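Local coordinates for protein probable CoA-transferase alpha subunit (Rhodococcus jostii, PDB 6COJ) that probably acts with a partner subunit on coenzyme A thioesters of steroid ring breakdown and is bound here to a spirocyclic acyl-CoA ligand, at residues A[89-92]-A[98-101]; A[64-67]-A[71-74]. The protein carries 1 engineered substitution. All coordinates share one frame; numbering follows the deposited sequence.

Contact 2 (64-67 with 71-74) comes first along the chain and sits near its centre. Contact 1 (89-92 with 98-101) follows, and the two centres are about 9 Å apart. They meet on Leu72, whose CD2 is 3.7 Å from Val89 CG2 and 3.7 Å from Phe101 CD1. Helix 70-77 thus has strand 62-65 and the start of helix 99-106 as neighbours. Asp98 OD1 also packs 3.2 Å from Gly73 CA. Neither contact is at the ligand itself: the side chain of Thr66 is about 12 Å from the bound acyl-CoA and that of Val89 about 10 Å.

Contact 1: A[89-92]-A[98-101]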
loop_
_atom_site.group_PDB
_atom_site.type_symbol
_atom_site.label_atom_id
_atom_site.label_comp_id
_atom_site.label_asym_id
_atom_site.label_seq_id
_atom_site.Cartn_x
_atom_site.Cartn_y
_atom_site.Cartn_z
ATOM N N VAL A 89 11.903 -15.011 -13.127
ATOM C CA VAL A 89 11.208 -16.261 -13.418
ATOM C C VAL A 89 11.858 -17.340 -12.566
ATOM O O VAL A 89 13.073 -17.554 -12.653
ATOM C CB VAL A 89 11.261 -16.647 -14.909
ATOM C CG1 VAL A 89 10.501 -17.961 -15.129
ATOM C CG2 VAL A 89 10.674 -15.525 -15.772
ATOM N N SER A 90 11.064 -17.995 -11.717
ATOM C CA SER A 90 11.620 -19.000 -10.820
ATOM C C SER A 90 10.588 -20.077 -10.543
ATOM O O SER A 90 9.391 -19.787 -10.423
ATOM C CB SER A 90 12.039 -18.382 -9.481
ATOM O OG SER A 90 12.609 -19.371 -8.633
ATOM N N LEU A 91 11.068 -21.319 -10.445
ATOM C CA LEU A 91 10.258 -22.432 -9.969
ATOM C C LEU A 91 10.300 -22.585 -8.450
ATOM O O LEU A 91 9.614 -23.458 -7.915
ATOM C CB LEU A 91 10.690 -23.734 -10.652
ATOM C CG LEU A 91 10.543 -23.783 -12.179
ATOM C CD1 LEU A 91 10.996 -25.131 -12.726
ATOM C CD2 LEU A 91 9.108 -23.498 -12.601
ATOM N N ASP A 92 11.110 -21.778 -7.756
ATOM C CA ASP A 92 11.215 -21.753 -6.293
ATOM C C ASP A 92 11.930 -22.966 -5.700
ATOM O O ASP A 92 12.618 -22.844 -4.681
ATOM C CB ASP A 92 9.863 -21.487 -5.621
ATOM C CG ASP A 92 9.483 -20.022 -5.665
ATOM O OD1 ASP A 92 10.363 -19.176 -5.387
ATOM O OD2 ASP A 92 8.323 -19.702 -5.993
ATOM N N ASP A 98 13.041 -21.998 -14.888
ATOM C CA ASP A 98 12.027 -22.669 -15.691
ATOM C C ASP A 98 12.609 -23.011 -17.057
ATOM O O ASP A 98 13.076 -22.111 -17.765
ATOM C CB ASP A 98 10.771 -21.826 -15.856
ATOM C CG ASP A 98 9.709 -22.557 -16.662
ATOM O OD1 ASP A 98 9.819 -22.590 -17.905
ATOM O OD2 ASP A 98 8.785 -23.148 -16.062
ATOM N N PRO A 99 12.591 -24.280 -17.465
ATOM C CA PRO A 99 13.285 -24.671 -18.701
ATOM C C PRO A 99 12.585 -24.210 -19.961
ATOM O O PRO A 99 13.245 -24.070 -20.997
ATOM C CB PRO A 99 13.321 -26.203 -18.611
ATOM C CG PRO A 99 12.087 -26.544 -17.796
ATOM C CD PRO A 99 11.971 -25.425 -16.775
ATOM N N TRP A 100 11.271 -23.980 -19.920
ATOM C CA TRP A 100 10.594 -23.492 -21.116
ATOM C C TRP A 100 10.808 -21.999 -21.313
ATOM O O TRP A 100 11.005 -21.536 -22.443
ATOM C CB TRP A 100 9.106 -23.834 -21.075
ATOM C CG TRP A 100 8.812 -25.222 -21.540
ATOM C CD1 TRP A 100 8.336 -26.261 -20.793
ATOM C CD2 TRP A 100 8.999 -25.734 -22.864
ATOM N NE1 TRP A 100 8.205 -27.388 -21.573
ATOM C CE2 TRP A 100 8.603 -27.087 -22.850
ATOM C CE3 TRP A 100 9.445 -25.172 -24.065
ATOM C CZ2 TRP A 100 8.648 -27.892 -23.990
ATOM C CZ3 TRP A 100 9.496 -25.969 -25.192
ATOM C CH2 TRP A 100 9.096 -27.312 -25.150
ATOM N N PHE A 101 10.775 -21.226 -20.228
ATOM C CA PHE A 101 11.202 -19.838 -20.325
ATOM C C PHE A 101 12.646 -19.750 -20.817
ATOM O O PHE A 101 12.965 -18.940 -21.697
ATOM C CB PHE A 101 11.028 -19.168 -18.965
ATOM C CG PHE A 101 11.570 -17.772 -18.904
ATOM C CD1 PHE A 101 10.953 -16.740 -19.597
ATOM C CD2 PHE A 101 12.697 -17.493 -18.155
ATOM C CE1 PHE A 101 11.450 -15.448 -19.534
ATOM C CE2 PHE A 101 13.202 -16.197 -18.086
ATOM C CZ PHE A 101 12.574 -15.177 -18.778
HETATM O O HOH W 1 14.161 -18.953 -14.820
#
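Val89 lies over one face of the Phe101 ring, and this is the close-packed part of the contact. Its CG2 is 3.5 Å from the ring centroid and only 12° off the ring normal, a CH-pi contact. Val89 CB and CG1 lie nearer the CD2 side of the Phe101 ring, CG1 also close to its CG. Phe101 CG stands anti to its backbone N (chi1 174°), which carries the ring back from the helix start to the valine. The ring also meets Tyr86 edge-to-face and touches Leu72. With an alanine at Phe101, Val89 CG2 would probably lose the ring face it rests on, leaving a gap beside Leu72.

Leu91 CD2 still comes to 3.5 Å from Asp98 OD2. The looser side is at Pro99, where Leu91 CD1 stops 4.2 Å from Pro99 CD. Pro99 is partly exposed, so the contact is more open on this side. No direct hydrogen bond joins the segments. A water bridges them instead, donating to Val89 O at 2.8 Å and accepting from Asp98 N at 3.2 Å.

The two carboxylate oxygens of Asp98 have separate tasks. OD1 accepts from Phe101 N at 2.9 Å through its anti lone pair, with an N-H...O angle of 169°. It also takes a weak, bent bond from Trp100 N. OD2 is hydrogen-bonded to Tyr271 OH, so the carboxylate is held at both oxygens. On the other segment, Ser90 OG accepts from Asp92 N, closing an ST turn.

The contact joins the loop after strand 88-89 to the start of helix 99-106, within the coenzyme A transferase family region. Asp98 gives that start its motif, a helix N-cap.

Contact 2: A[64-67]-A[71-74]; sequences VVTY and DLGL
Strand 62-65 runs out into a corner at Thr66 and Tyr67, and the chain then enters helix 70-77. The closest CA atoms across the two segments are those of Val64 and Leu72, 7.9 Å apart. This is the first strand-to-helix connection of a beta-alpha-beta unit, completed by strand 81-86, in the parallel sheet of a Rossmann-like coenzyme A transferase fold. Strand 62-65 lies inside that sheet, between strands 35-38 and 81-86. No backbone hydrogen bond links the two segments, so side chains make the contact.

Leu72 supplies the apolar half. It reaches from the helix to the strand with both methyl groups. CD1 is 4.3 Å from Val64 CG1, and CD2 is 4.3 Å from Thr66 CG2. These are loose van der Waals contacts, and Leu72 also touches Val81 of the next strand.

The polar half is buried. Thr66 and Asp71 approach from opposite directions. Thr66 OG1 stands anti to the backbone N (chi1 -172°), which turns the hydroxyl to the helix. Asp71 CG lies between its own backbone N and carbonyl carbon (chi1 57°), which keeps the carboxylate near its own helix start. There OD1 accepts from Gly69 N, which helps fix the group. The other oxygen, OD2, forms a salt bridge with Lys46 NZ, and the lysine also donates to Tyr67 O. The positive charge probably helps to keep the buried carboxylate ionised. Across the contact, Thr66 OG1 donates to Asp71 OD2 at 3.1 Å, and OD2 accepts it with its syn lone pair.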
loop_
_atom_site.group_PDB
_atom_site.type_symbol
_atom_site.label_atom_id
_atom_site.label_comp_id
_atom_site.label_asym_id
_atom_site.label_seq_id
_atom_site.Cartn_x
_atom_site.Cartn_y
_atom_site.Cartn_z
ATOM N N VAL A 64 2.857 -10.658 -21.532
ATOM C CA VAL A 64 2.593 -11.189 -20.195
ATOM C C VAL A 64 3.328 -10.348 -19.162
ATOM O O VAL A 64 4.520 -10.057 -19.323
ATOM C CB VAL A 64 2.985 -12.675 -20.083
ATOM C CG1 VAL A 64 2.673 -13.193 -18.684
ATOM C CG2 VAL A 64 2.226 -13.490 -21.102
ATOM N N VAL A 65 2.615 -9.968 -18.101
ATOM C CA VAL A 65 3.179 -9.246 -16.958
ATOM C C VAL A 65 3.050 -10.172 -15.758
ATOM O O VAL A 65 1.934 -10.570 -15.405
ATOM C CB VAL A 65 2.434 -7.926 -16.695
ATOM C CG1 VAL A 65 3.023 -7.221 -15.488
ATOM C CG2 VAL A 65 2.490 -7.024 -17.922
ATOM N N THR A 66 4.175 -10.530 -15.140
ATOM C CA THR A 66 4.089 -11.563 -14.112
ATOM C C THR A 66 5.345 -11.575 -13.253
ATOM O O THR A 66 6.419 -11.153 -13.687
ATOM C CB THR A 66 3.891 -12.942 -14.760
ATOM O OG1 THR A 66 3.629 -13.913 -13.735
ATOM C CG2 THR A 66 5.130 -13.357 -15.566
ATOM N N TYR A 67 5.184 -12.058 -12.024
ATOM C CA TYR A 67 6.297 -12.592 -11.249
ATOM C C TYR A 67 6.381 -14.054 -11.652
ATOM O O TYR A 67 5.633 -14.893 -11.146
ATOM C CB TYR A 67 6.022 -12.441 -9.761
ATOM C CG TYR A 67 6.154 -11.029 -9.236
ATOM C CD1 TYR A 67 7.387 -10.370 -9.249
ATOM C CD2 TYR A 67 5.054 -10.355 -8.706
ATOM C CE1 TYR A 67 7.514 -9.077 -8.726
ATOM C CE2 TYR A 67 5.177 -9.072 -8.177
ATOM C CZ TYR A 67 6.409 -8.441 -8.194
ATOM O OH TYR A 67 6.507 -7.173 -7.649
ATOM N N ASP A 71 3.717 -20.843 -14.886
ATOM C CA ASP A 71 2.719 -20.207 -15.739
ATOM C C ASP A 71 3.360 -19.692 -17.020
ATOM O O ASP A 71 2.905 -19.998 -18.134
ATOM C CB ASP A 71 2.028 -19.059 -14.981
ATOM C CG ASP A 71 2.998 -17.994 -14.445
ATOM O OD1 ASP A 71 4.114 -18.328 -13.991
ATOM O OD2 ASP A 71 2.619 -16.800 -14.484
ATOM N N LEU A 72 4.433 -18.919 -16.877
ATOM C CA LEU A 72 5.133 -18.387 -18.038
ATOM C C LEU A 72 5.806 -19.501 -18.828
ATOM O O LEU A 72 5.814 -19.470 -20.062
ATOM C CB LEU A 72 6.148 -17.335 -17.581
ATOM C CG LEU A 72 6.874 -16.562 -18.679
ATOM C CD1 LEU A 72 5.881 -15.890 -19.619
ATOM C CD2 LEU A 72 7.817 -15.535 -18.063
ATOM N N GLY A 73 6.360 -20.501 -18.137
ATOM C CA GLY A 73 6.945 -21.634 -18.838
ATOM C C GLY A 73 5.947 -22.348 -19.727
ATOM O O GLY A 73 6.221 -22.619 -20.901
ATOM N N LEU A 74 4.765 -22.656 -19.187
ATOM C CA LEU A 74 3.766 -23.343 -20.001
ATOM C C LEU A 74 3.345 -22.492 -21.195
ATOM O O LEU A 74 3.216 -22.997 -22.314
ATOM C CB LEU A 74 2.557 -23.731 -19.150
ATOM C CG LEU A 74 2.727 -24.956 -18.249
ATOM C CD1 LEU A 74 1.506 -25.104 -17.347
ATOM C CD2 LEU A 74 2.963 -26.240 -19.061
#